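Local coordinates for protein salt-tolerant glutaminase (Micrococcus luteus, PDB 3IH8) that probably hydrolyses L-glutamine to L-glutamate and ammonium, as a salt-tolerant member of the glutaminase family, at residues A[25-30]-A[158-163]. Sequence-based numbering, arbitrary orientation.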
loop_
_atom_site.group_PDB
_atom_site.type_symbol
_atom_site.label_atom_id
_atom_site.label_comp_id
_atom_site.label_asym_id
_atom_site.label_seq_id
_atom_site.Cartn_x
_atom_site.Cartn_y
_atom_site.Cartn_z
ATOM N N ALA A 25 30.502 -3.060 -7.070
ATOM C CA ALA A 25 31.009 -3.043 -5.702
ATOM C C ALA A 25 32.515 -3.324 -5.756
ATOM O O ALA A 25 32.931 -4.420 -6.130
ATOM C CB ALA A 25 30.294 -4.103 -4.869
ATOM N N GLN A 26 33.318 -2.329 -5.383
ATOM C CA GLN A 26 34.780 -2.435 -5.415
ATOM C C GLN A 26 35.453 -3.063 -4.195
ATOM O O GLN A 26 36.654 -3.321 -4.227
ATOM C CB GLN A 26 35.397 -1.045 -5.627
ATOM C CG GLN A 26 35.014 -0.369 -6.928
ATOM C CD GLN A 26 35.534 -1.112 -8.138
ATOM O OE1 GLN A 26 34.803 -1.325 -9.104
ATOM N NE2 GLN A 26 36.804 -1.506 -8.097
ATOM N N TYR A 27 34.704 -3.313 -3.127
ATOM C CA TYR A 27 35.292 -3.867 -1.911
ATOM C C TYR A 27 35.841 -5.298 -2.012
ATOM O O TYR A 27 36.641 -5.722 -1.171
ATOM C CB TYR A 27 34.292 -3.748 -0.756
ATOM C CG TYR A 27 33.250 -4.836 -0.680
ATOM C CD1 TYR A 27 33.508 -6.021 0.005
ATOM C CD2 TYR A 27 31.991 -4.669 -1.254
ATOM C CE1 TYR A 27 32.540 -7.014 0.125
ATOM C CE2 TYR A 27 31.014 -5.657 -1.140
ATOM C CZ TYR A 27 31.297 -6.826 -0.446
ATOM O OH TYR A 27 30.345 -7.808 -0.308
ATOM N N ILE A 28 35.415 -6.045 -3.025
ATOM C CA ILE A 28 35.919 -7.401 -3.228
ATOM C C ILE A 28 36.045 -7.698 -4.716
ATOM O O ILE A 28 35.164 -7.358 -5.504
ATOM C CB ILE A 28 35.025 -8.483 -2.572
ATOM C CG1 ILE A 28 33.556 -8.245 -2.912
ATOM C CG2 ILE A 28 35.263 -8.513 -1.076
ATOM C CD1 ILE A 28 32.644 -9.333 -2.395
ATOM N N PRO A 29 37.152 -8.346 -5.115
ATOM C CA PRO A 29 37.434 -8.700 -6.510
ATOM C C PRO A 29 36.333 -9.475 -7.233
ATOM O O PRO A 29 36.062 -9.221 -8.407
ATOM C CB PRO A 29 38.740 -9.489 -6.407
ATOM C CG PRO A 29 38.671 -10.087 -5.030
ATOM C CD PRO A 29 38.164 -8.928 -4.217
ATOM N N VAL A 30 35.701 -10.414 -6.539
ATOM C CA VAL A 30 34.644 -11.202 -7.153
ATOM C C VAL A 30 33.552 -10.283 -7.705
ATOM O O VAL A 30 33.010 -10.532 -8.783
ATOM C CB VAL A 30 34.029 -12.207 -6.149
ATOM C CG1 VAL A 30 33.434 -11.470 -4.959
ATOM C CG2 VAL A 30 32.972 -13.051 -6.847
ATOM N N GLU A 158 34.035 -16.497 0.992
ATOM C CA GLU A 158 35.394 -16.338 1.496
ATOM C C GLU A 158 35.962 -14.961 1.198
ATOM O O GLU A 158 36.647 -14.365 2.035
ATOM C CB GLU A 158 36.314 -17.412 0.913
ATOM C CG GLU A 158 35.911 -18.821 1.298
ATOM C CD GLU A 158 37.013 -19.824 1.051
ATOM O OE1 GLU A 158 38.054 -19.738 1.738
ATOM O OE2 GLU A 158 36.842 -20.693 0.169
ATOM N N SER A 159 35.671 -14.457 0.005
ATOM C CA SER A 159 36.154 -13.149 -0.398
ATOM C C SER A 159 35.602 -12.076 0.556
ATOM O O SER A 159 36.313 -11.143 0.945
ATOM C CB SER A 159 35.729 -12.870 -1.841
ATOM O OG SER A 159 36.383 -11.723 -2.358
ATOM N N GLU A 160 34.337 -12.229 0.943
ATOM C CA GLU A 160 33.685 -11.297 1.851
ATOM C C GLU A 160 34.263 -11.396 3.259
ATOM O O GLU A 160 34.520 -10.374 3.900
ATOM C CB GLU A 160 32.179 -11.574 1.909
ATOM C CG GLU A 160 31.430 -10.738 2.944
ATOM C CD GLU A 160 30.615 -9.619 2.320
ATOM O OE1 GLU A 160 29.652 -9.924 1.579
ATOM O OE2 GLU A 160 30.939 -8.437 2.568
ATOM N N MET A 161 34.463 -12.622 3.736
ATOM C CA MET A 161 34.994 -12.843 5.078
ATOM C C MET A 161 36.352 -12.192 5.325
ATOM O O MET A 161 36.640 -11.757 6.438
ATOM C CB MET A 161 35.102 -14.340 5.382
ATOM C CG MET A 161 33.772 -15.058 5.547
ATOM S SD MET A 161 32.730 -14.360 6.847
ATOM C CE MET A 161 33.510 -14.991 8.306
ATOM N N ALA A 162 37.185 -12.123 4.290
ATOM C CA ALA A 162 38.505 -11.521 4.429
ATOM C C ALA A 162 38.428 -10.026 4.738
ATOM O O ALA A 162 39.412 -9.422 5.169
ATOM C CB ALA A 162 39.325 -11.748 3.156
ATOM N N VAL A 163 37.265 -9.430 4.507
ATOM C CA VAL A 163 37.085 -8.008 4.762
ATOM C C VAL A 163 35.771 -7.748 5.496
ATOM O O VAL A 163 35.012 -6.863 5.126
ATOM C CB VAL A 163 37.110 -7.206 3.437
ATOM C CG1 VAL A 163 38.444 -7.415 2.733
ATOM C CG2 VAL A 163 35.976 -7.645 2.530
#
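Tyr-27 reaches across to Glu-160, a residue that binds L-glutamate, where a loop running into the short helix 29-32 meets the C-terminal part of helix 154-161 and the residues that follow in the glutaminase domain, whose fold is related to that of the serine beta-lactamases. The Tyr-27 hydroxyl gives a weak hydrogen bond to Glu-160 OE1 (OH to OE1 2.9 Å), and the carboxylate lies obliquely beside the ring, the two planes 30° apart, with OE2 3.2 Å from CE1 of the tyrosine. The carboxylate arrives there because the Glu-160 side chain leaves the helix with CG trans to the amide nitrogen (chi1 174°) and then bends at chi2. Tyr-27 also touches Val-261, another L-glutamate-binding residue, so the ring contacts two residues of the L-glutamate site and lies beside that site. At the ring's edge, close to its plane, Val-163 CG2 approaches Tyr-27 CD1 to 3.9 Å, while Ile-28 CG1 packs over one face near the rim. Beside this pair, Ser-159 points into a small apolar patch formed by Ile-28, the N-cap residue of helix 29-32, with Pro-29 and Val-30. Its OG lies 3.5 Å from Ile-28 CB, in van der Waals contact. Ile-28 CG2 packs against the other segment, 3.5 Å from the carbonyl O of Ser-159 and 3.8 Å from Val-163 CG2.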